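Local structure of initiator protein NS1 (Murine minute virus, 4R94) at residues F239-E242 and G243-H246; D8-L11 and G12-W16; E50-D54 and E55-L59. The protein nicks and unwinds DNA as the endonuclease and helicase that initiates viral DNA replication, the present chain being its N-terminal origin-binding nickase domain. All coordinates share one frame; numbering follows the deposited sequence.

Overall arrangement
Contacts 1 and 3 are both starts of helices, 242-252 and 54-70, where a glutamate carboxylate accepts backbone N-H, one in contact 1 and two (one weak) in contact 3; in contact 1 it reaches back from the first turn, in contact 3 it belongs to the N-cap residue itself. Contact 2 is different: two turns of helix 8-19 joined mainly by backbone bonds, with a threonine hydroxyl added. Contacts 1 and 2 touch each other, both partly buried, E244 CB lying 3.9 Å from V10 CG2 where the terminal helices pack. Contact 3 is a surface contact, its centre about 28 Å from that of contact 1. R245 brings contact 1 nearest to the nuclease site.

Contact 1 (F239-E242 and G243-H246); sequences FLKE and GERH
E244 OE1 receives two donors, the backbone N of K241 at 2.9 Å and a water at 2.7 Å. With K241 as the N-cap of helix 242-252, the carboxylate bends back to the cap residue's N-H as in the side-chain half of a capping box. That bond is almost straight (173°) and uses the anti lone pair of OE1; the same water also donates to F239 O. Glutamate suits this place because its chain, extended beyond CG, spans the first turn alongside K241. The cap carbonyl, K241 O, takes R245 N at 3.0 Å and, weakly, E244 N.

The residue after the cap, E242, pairs with H246 one turn further on. H246 NE2 donates to E242 OE2 at 2.7 Å, within the imidazole plane, while carboxylate and ring stand 77° apart. CG of E242 is anti to its backbone N (chi1 -171°), which carries the extended chain outward from the helix, where the H246 side chain leans back to meet it; the other oxygen, OE1, accepts from K216 N.

R245 lays its aliphatic part against L240, CG to CB 3.7 Å, before bending inward. Its guanidinium bonds Q117 and S230 and forms a cation-pi contact with Y227, ending about 7 Å from the side chain of metal ligand E119. A second water, in the guanidinium plane, accepts from R245 NH1 at 2.9 Å and probably donates to L240 O.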
loop_
_atom_site.group_PDB
_atom_site.type_symbol
_atom_site.label_atom_id
_atom_site.label_comp_id
_atom_site.label_asym_id
_atom_site.label_seq_id
_atom_site.Cartn_x
_atom_site.Cartn_y
_atom_site.Cartn_z
ATOM N N PHE A 239 5.495 -13.021 -4.676
ATOM C CA PHE A 239 5.036 -13.994 -5.660
ATOM C C PHE A 239 4.238 -15.130 -5.047
ATOM O O PHE A 239 3.828 -16.049 -5.749
ATOM C CB PHE A 239 6.228 -14.571 -6.442
ATOM C CG PHE A 239 6.995 -13.555 -7.259
ATOM C CD1 PHE A 239 6.487 -12.287 -7.526
ATOM C CD2 PHE A 239 8.240 -13.891 -7.777
ATOM C CE1 PHE A 239 7.218 -11.368 -8.283
ATOM C CE2 PHE A 239 8.973 -12.981 -8.535
ATOM C CZ PHE A 239 8.459 -11.722 -8.789
ATOM N N LEU A 240 3.996 -15.072 -3.737
ATOM C CA LEU A 240 3.276 -16.158 -3.075
ATOM C C LEU A 240 1.782 -16.198 -3.410
ATOM O O LEU A 240 1.089 -15.180 -3.349
ATOM C CB LEU A 240 3.441 -16.059 -1.556
ATOM C CG LEU A 240 4.868 -16.083 -1.009
ATOM C CD1 LEU A 240 4.843 -16.080 0.526
ATOM C CD2 LEU A 240 5.610 -17.308 -1.535
ATOM N N LYS A 241 1.292 -17.394 -3.737
ATOM C CA LYS A 241 -0.133 -17.633 -3.931
ATOM C C LYS A 241 -0.811 -17.679 -2.560
ATOM O O LYS A 241 -0.120 -17.834 -1.553
ATOM C CB LYS A 241 -0.351 -18.935 -4.698
ATOM C CG LYS A 241 0.337 -18.951 -6.068
ATOM C CD LYS A 241 0.319 -20.335 -6.710
ATOM C CE LYS A 241 0.688 -20.238 -8.189
ATOM N NZ LYS A 241 1.919 -19.430 -8.403
ATOM N N GLU A 242 -2.143 -17.553 -2.512
ATOM C CA GLU A 242 -2.833 -17.483 -1.215
ATOM C C GLU A 242 -2.513 -18.690 -0.341
ATOM O O GLU A 242 -2.262 -18.545 0.848
ATOM C CB GLU A 242 -4.362 -17.371 -1.350
ATOM C CG GLU A 242 -4.999 -17.076 0.030
ATOM C CD GLU A 242 -6.522 -17.141 0.114
ATOM O OE1 GLU A 242 -7.222 -16.852 -0.878
ATOM O OE2 GLU A 242 -7.024 -17.476 1.220
ATOM N N GLY A 243 -2.508 -19.876 -0.939
ATOM C CA GLY A 243 -2.215 -21.087 -0.193
ATOM C C GLY A 243 -0.833 -21.057 0.422
ATOM O O GLY A 243 -0.636 -21.509 1.542
ATOM N N GLU A 244 0.124 -20.492 -0.306
ATOM C CA GLU A 244 1.501 -20.423 0.161
ATOM C C GLU A 244 1.639 -19.411 1.297
ATOM O O GLU A 244 2.459 -19.577 2.196
ATOM C CB GLU A 244 2.441 -20.062 -0.999
ATOM C CG GLU A 244 2.477 -21.139 -2.091
ATOM C CD GLU A 244 3.303 -20.747 -3.310
ATOM O OE1 GLU A 244 3.124 -19.626 -3.836
ATOM O OE2 GLU A 244 4.130 -21.575 -3.751
ATOM N N ARG A 245 0.849 -18.345 1.228
ATOM C CA ARG A 245 0.865 -17.329 2.269
ATOM C C ARG A 245 0.373 -17.924 3.593
ATOM O O ARG A 245 0.942 -17.667 4.654
ATOM C CB ARG A 245 0.004 -16.132 1.847
ATOM C CG ARG A 245 0.623 -15.302 0.703
ATOM C CD ARG A 245 -0.436 -14.474 -0.021
ATOM N NE ARG A 245 -1.136 -13.567 0.888
ATOM C CZ ARG A 245 -0.882 -12.268 0.998
ATOM N NH1 ARG A 245 0.079 -11.703 0.259
ATOM N NH2 ARG A 245 -1.578 -11.535 1.863
ATOM N N HIS A 246 -0.681 -18.728 3.527
ATOM C CA HIS A 246 -1.183 -19.393 4.732
ATOM C C HIS A 246 -0.173 -20.406 5.264
ATOM O O HIS A 246 -0.022 -20.555 6.476
ATOM C CB HIS A 246 -2.528 -20.060 4.446
ATOM C CG HIS A 246 -3.609 -19.092 4.085
ATOM N ND1 HIS A 246 -3.770 -17.889 4.732
ATOM C CD2 HIS A 246 -4.563 -19.136 3.124
ATOM C CE1 HIS A 246 -4.791 -17.237 4.197
ATOM N NE2 HIS A 246 -5.286 -17.973 3.222
HETATM O O HOH W 1 4.299 -18.827 -6.080
HETATM O O HOH W 2 1.598 -12.564 -2.011
#

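Contact 2 (D8-L11 and G12-W16); sequences DEVL and GATNW
From D8 to N15 the backbone runs as a regular alpha-helix, with G12, A13, T14 and N15 each giving their N-H to the carbonyl four residues back, at 3.0 Å for A13 N to E9 O. The side chain that adds most is T14. Its OG1 donates to V10 O at 2.8 Å, and T14 N donates to the same oxygen at 3.0 Å, making two bonds to one carbonyl. They arrive from opposite faces of the carbonyl plane, the hydroxyl 37° above it. With chi1 at -53°, OG1 lies beside its own backbone N and points back down the helix, while the methyl CG2 takes the position anti to that N. A beta-branched threonine thus satisfies its hydroxyl inside the helix, which suits a buried position facing V248 and L251.

A13 CB lies 3.4 Å from E9 O, and its lack of further side chain lets L240 pack close. V10, also buried, offers its branched methyls to E244 and L251. On the exposed side N15 folds over the preceding turn, its CG 3.4 Å from L11 O, and L11 reaches Y6.

Together V10, A13 and T14 form a buried, largely apolar stripe on helix 8-19, the T14 hydroxyl being taken up by V10 O, packed against helix 242-252 and the loop before it; the arrangement is that of an amphipathic helix with a threonine bonded to the i-4 carbonyl.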
loop_
_atom_site.group_PDB
_atom_site.type_symbol
_atom_site.label_atom_id
_atom_site.label_comp_id
_atom_site.label_asym_id
_atom_site.label_seq_id
_atom_site.Cartn_x
_atom_site.Cartn_y
_atom_site.Cartn_z
ATOM N N ASP A 8 11.449 -23.573 -1.351
ATOM C CA ASP A 8 12.444 -22.627 -0.864
ATOM C C ASP A 8 11.821 -21.246 -0.701
ATOM O O ASP A 8 12.204 -20.484 0.185
ATOM C CB ASP A 8 13.641 -22.544 -1.810
ATOM C CG ASP A 8 14.296 -23.887 -2.045
ATOM O OD1 ASP A 8 13.887 -24.873 -1.395
ATOM O OD2 ASP A 8 15.227 -23.950 -2.877
ATOM N N GLU A 9 10.858 -20.941 -1.566
ATOM C CA GLU A 9 10.186 -19.650 -1.547
ATOM C C GLU A 9 9.393 -19.462 -0.257
ATOM O O GLU A 9 9.443 -18.397 0.356
ATOM C CB GLU A 9 9.270 -19.510 -2.765
ATOM C CG GLU A 9 10.016 -19.344 -4.098
ATOM C CD GLU A 9 10.648 -20.639 -4.623
ATOM O OE1 GLU A 9 10.137 -21.739 -4.317
ATOM O OE2 GLU A 9 11.661 -20.545 -5.358
ATOM N N VAL A 10 8.664 -20.497 0.146
ATOM C CA VAL A 10 7.880 -20.445 1.374
ATOM C C VAL A 10 8.808 -20.432 2.586
ATOM O O VAL A 10 8.645 -19.614 3.501
ATOM C CB VAL A 10 6.896 -21.626 1.447
ATOM C CG1 VAL A 10 6.332 -21.799 2.859
ATOM C CG2 VAL A 10 5.778 -21.449 0.426
ATOM N N LEU A 11 9.805 -21.315 2.584
ATOM C CA LEU A 11 10.792 -21.329 3.659
ATOM C C LEU A 11 11.527 -19.995 3.752
ATOM O O LEU A 11 11.714 -19.455 4.844
ATOM C CB LEU A 11 11.801 -22.465 3.455
ATOM C CG LEU A 11 11.286 -23.892 3.627
ATOM C CD1 LEU A 11 12.382 -24.878 3.277
ATOM C CD2 LEU A 11 10.818 -24.103 5.046
ATOM N N GLY A 12 11.925 -19.456 2.601
ATOM C CA GLY A 12 12.660 -18.206 2.556
ATOM C C GLY A 12 11.866 -17.038 3.106
ATOM O O GLY A 12 12.395 -16.214 3.856
ATOM N N ALA A 13 10.594 -16.958 2.722
ATOM C CA ALA A 13 9.723 -15.896 3.215
ATOM C C ALA A 13 9.515 -16.003 4.731
ATOM O O ALA A 13 9.601 -15.002 5.452
ATOM C CB ALA A 13 8.384 -15.930 2.486
ATOM N N THR A 14 9.255 -17.216 5.207
ATOM C CA THR A 14 9.056 -17.446 6.638
ATOM C C THR A 14 10.283 -17.000 7.446
ATOM O O THR A 14 10.163 -16.265 8.432
ATOM C CB THR A 14 8.757 -18.931 6.933
ATOM O OG1 THR A 14 7.669 -19.386 6.118
ATOM C CG2 THR A 14 8.390 -19.115 8.414
ATOM N N ASN A 15 11.463 -17.424 7.006
ATOM C CA ASN A 15 12.705 -17.060 7.688
ATOM C C ASN A 15 12.978 -15.562 7.683
ATOM O O ASN A 15 13.412 -15.002 8.689
ATOM C CB ASN A 15 13.892 -17.800 7.067
ATOM C CG ASN A 15 13.915 -19.273 7.431
ATOM O OD1 ASN A 15 13.420 -19.675 8.493
ATOM N ND2 ASN A 15 14.496 -20.089 6.556
ATOM N N TRP A 16 12.725 -14.912 6.551
ATOM C CA TRP A 16 12.931 -13.476 6.430
ATOM C C TRP A 16 12.031 -12.700 7.398
ATOM O O TRP A 16 12.477 -11.746 8.050
ATOM C CB TRP A 16 12.679 -13.050 4.975
ATOM C CG TRP A 16 13.004 -11.632 4.613
ATOM C CD1 TRP A 16 14.222 -11.135 4.217
ATOM C CD2 TRP A 16 12.082 -10.540 4.531
ATOM N NE1 TRP A 16 14.112 -9.797 3.927
ATOM C CE2 TRP A 16 12.811 -9.407 4.111
ATOM C CE3 TRP A 16 10.711 -10.408 4.777
ATOM C CZ2 TRP A 16 12.212 -8.158 3.935
ATOM C CZ3 TRP A 16 10.126 -9.168 4.606
ATOM C CH2 TRP A 16 10.873 -8.060 4.194
#

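Contact 3 (E50-D54 and E55-L59)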
loop_
_atom_site.group_PDB
_atom_site.type_symbol
_atom_site.label_atom_id
_atom_site.label_comp_id
_atom_site.label_asym_id
_atom_site.label_seq_id
_atom_site.Cartn_x
_atom_site.Cartn_y
_atom_site.Cartn_z
ATOM N N GLU A 50 -1.074 6.541 -17.019
ATOM C CA GLU A 50 0.212 5.900 -16.815
ATOM C C GLU A 50 1.282 6.923 -17.145
ATOM O O GLU A 50 1.532 7.234 -18.309
ATOM C CB GLU A 50 0.345 4.639 -17.670
ATOM C CG GLU A 50 -0.552 3.496 -17.197
ATOM C CD GLU A 50 -0.543 2.320 -18.158
ATOM O OE1 GLU A 50 0.337 1.445 -18.026
ATOM O OE2 GLU A 50 -1.414 2.280 -19.052
ATOM N N LEU A 51 1.887 7.468 -16.100
ATOM C CA LEU A 51 2.834 8.552 -16.252
ATOM C C LEU A 51 4.185 8.018 -16.709
ATOM O O LEU A 51 4.693 7.033 -16.178
ATOM C CB LEU A 51 2.948 9.324 -14.939
ATOM C CG LEU A 51 1.575 9.823 -14.466
ATOM C CD1 LEU A 51 1.682 10.400 -13.052
ATOM C CD2 LEU A 51 0.978 10.857 -15.434
ATOM N N GLN A 52 4.766 8.684 -17.700
ATOM C CA GLN A 52 5.918 8.147 -18.413
ATOM C C GLN A 52 7.244 8.423 -17.732
ATOM O O GLN A 52 8.279 8.525 -18.390
ATOM C CB GLN A 52 5.936 8.709 -19.834
ATOM C CG GLN A 52 4.793 8.188 -20.676
ATOM C CD GLN A 52 4.760 6.674 -20.693
ATOM O OE1 GLN A 52 5.665 6.028 -21.224
ATOM N NE2 GLN A 52 3.723 6.097 -20.096
ATOM N N GLU A 53 7.202 8.557 -16.415
ATOM C CA GLU A 53 8.398 8.702 -15.605
ATOM C C GLU A 53 9.052 7.331 -15.483
ATOM O O GLU A 53 8.371 6.340 -15.217
ATOM C CB GLU A 53 8.038 9.290 -14.237
ATOM C CG GLU A 53 9.202 9.903 -13.478
ATOM C CD GLU A 53 10.007 8.877 -12.728
ATOM O OE1 GLU A 53 9.390 8.023 -12.063
ATOM O OE2 GLU A 53 11.255 8.917 -12.802
ATOM N N ASP A 54 10.363 7.259 -15.699
ATOM C CA ASP A 54 11.043 5.964 -15.789
ATOM C C ASP A 54 10.867 5.091 -14.546
ATOM O O ASP A 54 10.562 3.907 -14.673
ATOM C CB ASP A 54 12.538 6.151 -16.059
ATOM C CG ASP A 54 12.836 6.423 -17.522
ATOM O OD1 ASP A 54 11.979 6.103 -18.379
ATOM O OD2 ASP A 54 13.929 6.954 -17.816
ATOM N N GLU A 55 11.079 5.666 -13.363
ATOM C CA GLU A 55 10.972 4.904 -12.119
ATOM C C GLU A 55 9.555 4.386 -11.915
ATOM O O GLU A 55 9.355 3.237 -11.531
ATOM C CB GLU A 55 11.393 5.741 -10.911
ATOM C CG GLU A 55 11.292 4.969 -9.584
ATOM C CD GLU A 55 11.799 5.757 -8.385
ATOM O OE1 GLU A 55 11.988 6.985 -8.505
ATOM O OE2 GLU A 55 12.008 5.144 -7.315
ATOM N N LEU A 56 8.577 5.248 -12.167
ATOM C CA LEU A 56 7.170 4.882 -12.066
ATOM C C LEU A 56 6.823 3.722 -12.995
ATOM O O LEU A 56 6.150 2.771 -12.600
ATOM C CB LEU A 56 6.303 6.089 -12.388
ATOM C CG LEU A 56 4.992 6.287 -11.652
ATOM C CD1 LEU A 56 5.143 6.089 -10.117
ATOM C CD2 LEU A 56 4.482 7.681 -11.978
ATOM N N LYS A 57 7.290 3.800 -14.244
ATOM C CA LYS A 57 7.048 2.718 -15.187
ATOM C C LYS A 57 7.626 1.400 -14.685
ATOM O O LYS A 57 6.973 0.354 -14.779
ATOM C CB LYS A 57 7.639 3.072 -16.564
ATOM C CG LYS A 57 6.891 4.185 -17.256
ATOM C CD LYS A 57 7.633 4.654 -18.506
ATOM C CE LYS A 57 7.613 3.579 -19.573
ATOM N NZ LYS A 57 6.210 3.219 -19.906
ATOM N N SER A 58 8.838 1.458 -14.141
ATOM C CA SER A 58 9.516 0.275 -13.622
ATOM C C SER A 58 8.740 -0.312 -12.446
ATOM O O SER A 58 8.602 -1.536 -12.313
ATOM C CB SER A 58 10.940 0.628 -13.194
ATOM O OG SER A 58 11.634 -0.511 -12.724
ATOM N N LEU A 59 8.241 0.572 -11.590
ATOM C CA LEU A 59 7.470 0.119 -10.430
ATOM C C LEU A 59 6.162 -0.526 -10.867
ATOM O O LEU A 59 5.750 -1.555 -10.301
ATOM C CB LEU A 59 7.203 1.280 -9.466
ATOM C CG LEU A 59 8.437 1.720 -8.675
ATOM C CD1 LEU A 59 8.209 3.055 -7.991
ATOM C CD2 LEU A 59 8.816 0.649 -7.653
#
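E53 is the N-cap of helix 54-70, and its own carboxylate turns over the start of the helix to meet backbone N-H groups. OE1 accepts from L56 N at 2.9 Å, approached from above the carboxylate plane (38° out of it), and OE2 takes a weaker bond from E55 N at 3.3 Å. The chain manages this because it is folded at chi2 (-83°), bringing the carboxylate back beside the backbone. An acidic side chain suits the place, where N-H groups of the first turn lack carbonyl partners from a preceding turn; the helix dipole would probably favour the negative charge too. The E53 carbonyl meanwhile receives K57 N, and D54 O receives S58 N, beginning the regular helical pattern.

The next shell explains how two glutamates can lie close together. E53 and E55 run side by side with their carboxylate planes 72° apart, and the facing oxygens, OE1 of each, are 4.5 Å apart. K96 of helix 81-104 makes a salt bridge to both, so its positive charge probably offsets their repulsion.

Apolar contact secures the turn on the inner side. L51, two residues before the cap, lies alongside L56, its CB 3.7 Å from L56 CD2. Both leucines reach W156 of helix 142-160, and L56 also meets L93 of helix 81-104, so the cap is seated against two other helices.

At the outer surface K57, bent at chi3 and chi4, sends its aliphatic chain over E53 O and back across Q52. Its ammonium donates to Q52 OE1 at 3.2 Å. The glutamine amide is steadied from its other end: Q52 NE2 donates to E50 O at 3.0 Å, from above that carbonyl's plane.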